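Local atomic coordinates of SH2 domain-containing protein 3C (PDB entry 3T6G), a protein that acts as an adapter in cell adhesion and migration signalling, working through BCAR1, CRK and RAPGEF1 to activate the small GTPase RAP1. Residues W82-E85 and L86-L89; H91-Q94 and L95-L99. The protein carries 2 engineered substitutions. All coordinates share one frame; numbering follows the deposited sequence.

Interaction 1 of 2, residues W82-E85 and L86-L89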
# COMPACT_ATOMS: atom_id res chain seq x y z
N TRP A 82 1.55 5.39 -14.81
CA TRP A 82 2.28 5.17 -13.54
C TRP A 82 1.68 4.09 -12.63
O TRP A 82 0.47 3.90 -12.58
CB TRP A 82 2.32 6.48 -12.78
CG TRP A 82 2.93 7.57 -13.59
CD1 TRP A 82 2.33 8.74 -14.00
CD2 TRP A 82 4.27 7.60 -14.11
NE1 TRP A 82 3.22 9.49 -14.74
CE2 TRP A 82 4.41 8.81 -14.82
CE3 TRP A 82 5.35 6.72 -14.03
CZ2 TRP A 82 5.60 9.17 -15.46
CZ3 TRP A 82 6.55 7.08 -14.65
CH2 TRP A 82 6.66 8.30 -15.36
N GLY A 83 2.55 3.38 -11.92
CA GLY A 83 2.12 2.35 -10.98
C GLY A 83 1.20 2.91 -9.91
O GLY A 83 0.36 2.20 -9.35
N MET A 84 1.34 4.20 -9.61
CA MET A 84 0.49 4.81 -8.61
C MET A 84 -0.93 4.76 -9.09
O MET A 84 -1.85 4.49 -8.30
CB MET A 84 0.91 6.25 -8.32
CG MET A 84 2.19 6.41 -7.47
SD MET A 84 2.18 5.52 -5.88
CE MET A 84 2.90 3.97 -6.35
N GLU A 85 -1.12 5.04 -10.38
CA GLU A 85 -2.44 4.97 -11.00
C GLU A 85 -2.89 3.53 -11.09
O GLU A 85 -4.02 3.19 -10.74
CB GLU A 85 -2.42 5.60 -12.38
CG GLU A 85 -3.71 5.46 -13.14
CD GLU A 85 -3.89 6.57 -14.16
OE1 GLU A 85 -2.94 7.37 -14.31
OE2 GLU A 85 -4.97 6.65 -14.80
N LEU A 86 -1.97 2.66 -11.48
CA LEU A 86 -2.31 1.25 -11.66
C LEU A 86 -2.89 0.62 -10.41
O LEU A 86 -3.76 -0.24 -10.50
CB LEU A 86 -1.10 0.43 -12.14
CG LEU A 86 -1.48 -1.04 -12.35
CD1 LEU A 86 -2.56 -1.15 -13.43
CD2 LEU A 86 -0.31 -1.95 -12.71
N LEU A 87 -2.43 1.02 -9.23
CA LEU A 87 -2.86 0.33 -8.01
C LEU A 87 -4.24 0.75 -7.45
O LEU A 87 -4.68 0.19 -6.45
CB LEU A 87 -1.77 0.33 -6.93
CG LEU A 87 -1.03 1.62 -6.61
CD1 LEU A 87 -1.94 2.54 -5.85
CD2 LEU A 87 0.19 1.31 -5.79
N THR A 88 -4.90 1.70 -8.10
CA THR A 88 -6.29 2.01 -7.80
C THR A 88 -7.24 1.19 -8.68
O THR A 88 -8.41 1.02 -8.35
CB THR A 88 -6.60 3.49 -8.06
OG1 THR A 88 -6.73 3.70 -9.48
CG2 THR A 88 -5.52 4.39 -7.50
N LEU A 89 -6.73 0.70 -9.80
CA LEU A 89 -7.54 0.01 -10.79
C LEU A 89 -7.71 -1.47 -10.47
O LEU A 89 -6.91 -2.05 -9.76
CB LEU A 89 -6.95 0.19 -12.19
CG LEU A 89 -7.24 1.53 -12.84
CD1 LEU A 89 -8.29 2.23 -12.03
CD2 LEU A 89 -5.99 2.37 -12.91
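The backbone O of E85 faces two polar groups of T88. T88 N donates to it at 3.2 Å, with an N-H...O angle of 161°. The donor stands above the carbonyl plane. T88 OG1 is also near, 3.0 Å from E85 O, but its proton may go to another acceptor. The setting is the end of the short helix 83-86, where the chain leaves in a type I beta turn from L86 to L89. It is a helix-to-turn junction of the Ras-GEF domain, held mainly by backbone hydrogen bonds.

W82 takes the N-cap position. Its O accepts L86 N at 2.9 Å, in the carbonyl plane, and also receives a weak bond from E85 N. The next rung is L87 N to G83 O. The bond from T88 N to E85 O spans three residues rather than four, which marks the tightening of the chain into the turn.

L87 holds the apolar side. Its CG sits between its backbone N and carbonyl carbon (chi1 47°), and this turns the side chain back over the helix. CD1 comes within 3.1 Å of M84 O. CD2 lies 3.8 Å from M84 CE, and the two side chains run side by side. M84 bends at chi2 and chi3 to bring CE there. L95 and L99 of helix 93-115 also cover L87, while V249 of helix 236-250 touches M84.

E85 stretches the other way. Outside this contact, its OE2 makes a salt bridge with a basic side chain of another protein. T88 and L89 also pack on that chain, so the turn forms part of the interface. This is consistent with the BCAR1 binding that the closed domain supports. At the foot of the E85 side chain, CG meets L89 CD2 at 3.8 Å.

Interaction 2 of 2, residues H91-Q94 and L95-L99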
# COMPACT_ATOMS: atom_id res chain seq x y z
N HIS A 91 -7.37 -4.13 -12.03
CA HIS A 91 -6.35 -5.05 -12.52
C HIS A 91 -4.99 -4.77 -11.90
O HIS A 91 -4.07 -5.56 -12.03
CB HIS A 91 -6.27 -5.10 -14.06
CG HIS A 91 -5.80 -3.83 -14.71
ND1 HIS A 91 -6.42 -2.61 -14.52
CD2 HIS A 91 -4.79 -3.60 -15.59
CE1 HIS A 91 -5.81 -1.69 -15.24
NE2 HIS A 91 -4.81 -2.26 -15.89
N GLY A 92 -4.88 -3.64 -11.22
CA GLY A 92 -3.72 -3.34 -10.39
C GLY A 92 -3.60 -4.30 -9.22
O GLY A 92 -2.77 -4.13 -8.34
N ARG A 93 -4.43 -5.34 -9.21
CA ARG A 93 -4.43 -6.26 -8.09
C ARG A 93 -3.05 -6.90 -7.80
O ARG A 93 -2.61 -6.97 -6.65
CB ARG A 93 -5.52 -7.33 -8.28
CG ARG A 93 -5.31 -8.61 -7.48
CD ARG A 93 -6.63 -9.32 -7.18
NE ARG A 93 -6.81 -9.51 -5.74
CZ ARG A 93 -6.53 -10.64 -5.10
NH1 ARG A 93 -6.06 -11.69 -5.77
NH2 ARG A 93 -6.71 -10.71 -3.78
N GLN A 94 -2.36 -7.34 -8.84
CA GLN A 94 -1.09 -8.03 -8.64
C GLN A 94 0.02 -7.10 -8.10
O GLN A 94 0.80 -7.49 -7.23
CB GLN A 94 -0.65 -8.73 -9.92
CG GLN A 94 0.43 -9.75 -9.68
CD GLN A 94 0.03 -10.77 -8.62
OE1 GLN A 94 0.62 -10.82 -7.54
NE2 GLN A 94 -0.99 -11.57 -8.92
N LEU A 95 0.08 -5.89 -8.64
CA LEU A 95 0.91 -4.84 -8.12
C LEU A 95 0.65 -4.67 -6.62
O LEU A 95 1.56 -4.81 -5.81
CB LEU A 95 0.63 -3.52 -8.87
CG LEU A 95 1.59 -2.42 -8.36
CD1 LEU A 95 3.07 -2.90 -8.46
CD2 LEU A 95 1.40 -1.07 -9.07
N ARG A 96 -0.60 -4.39 -6.27
CA ARG A 96 -0.99 -4.25 -4.86
C ARG A 96 -0.51 -5.43 -4.00
O ARG A 96 -0.04 -5.24 -2.87
CB ARG A 96 -2.50 -4.13 -4.73
CG ARG A 96 -3.05 -2.73 -4.93
CD ARG A 96 -4.55 -2.71 -4.59
NE ARG A 96 -5.31 -3.62 -5.44
CZ ARG A 96 -5.97 -3.23 -6.53
NH1 ARG A 96 -5.97 -1.95 -6.87
NH2 ARG A 96 -6.60 -4.12 -7.27
N LEU A 97 -0.65 -6.64 -4.51
CA LEU A 97 -0.21 -7.78 -3.72
C LEU A 97 1.32 -7.80 -3.59
O LEU A 97 1.82 -8.10 -2.51
CB LEU A 97 -0.76 -9.08 -4.28
CG LEU A 97 -2.27 -9.26 -4.15
CD1 LEU A 97 -2.68 -10.63 -4.66
CD2 LEU A 97 -2.70 -9.11 -2.71
N ASP A 98 2.03 -7.46 -4.67
CA ASP A 98 3.50 -7.41 -4.65
C ASP A 98 4.02 -6.37 -3.67
O ASP A 98 4.97 -6.63 -2.94
CB ASP A 98 4.07 -7.10 -6.04
CG ASP A 98 3.99 -8.26 -6.97
OD1 ASP A 98 3.85 -9.40 -6.47
OD2 ASP A 98 4.06 -8.03 -8.20
N LEU A 99 3.43 -5.18 -3.70
CA LEU A 99 3.81 -4.16 -2.75
C LEU A 99 3.52 -4.61 -1.31
O LEU A 99 4.18 -4.16 -0.40
CB LEU A 99 3.11 -2.83 -3.02
CG LEU A 99 3.56 -2.01 -4.22
CD1 LEU A 99 2.65 -0.77 -4.35
CD2 LEU A 99 5.01 -1.58 -4.07
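R96 N donates to G92 O at 3.0 Å in a nearly straight bond, nearly along the C=O axis. G92 is the N-cap residue of the long helix 93-115 in the Ras-GEF domain. The next rungs follow: L97 N reaches R93 O at 2.9 Å, and D98 N reaches Q94 O at 2.8 Å.

The R96 side chain bends at chi3 (-61°) and folds back over the helix start. One guanidinium face lies over G92 C, 3.6 Å above the plane. Its donors bond outside the helix. NH1 serves both L87 O and L89 O, and NE forms a salt bridge with E217. R93 NH2 pairs with the same carboxylate, and L97 CD1 packs over one face of the R93 guanidinium, 3.7 Å from R93 NH1. With a leucine in place of R96, the carbonyls of L87 and L89 would probably lose this common donor, and E217 would keep just one of these two arginine mates.

D98 has both oxygens engaged, OD1 with S14 OG and OD2 with S15 N. The two arginines meet at one carboxylate, so their like charges are probably balanced there, and the helix start is tied to three other chain segments.

Interaction 1 comes first along the chain, and interaction 2 follows after a single residue. Their centres lie about 9 Å apart. The first covers helix 83-86 and the turn after it. The second covers the start of helix 93-115. Both belong to the Ras-GEF domain and sit on the same side of the chain's centre. They touch directly: L95 CD2 packs 3.4 Å from G83 O, and L86 CD1 lies 3.5 Å from H91 NE2. The R96 side chain also reaches back to the turn. The short helix is thus docked against the long one. H91 joins E85, T88 and L89 in meeting the chain of another protein, so both probably contribute to one binding surface.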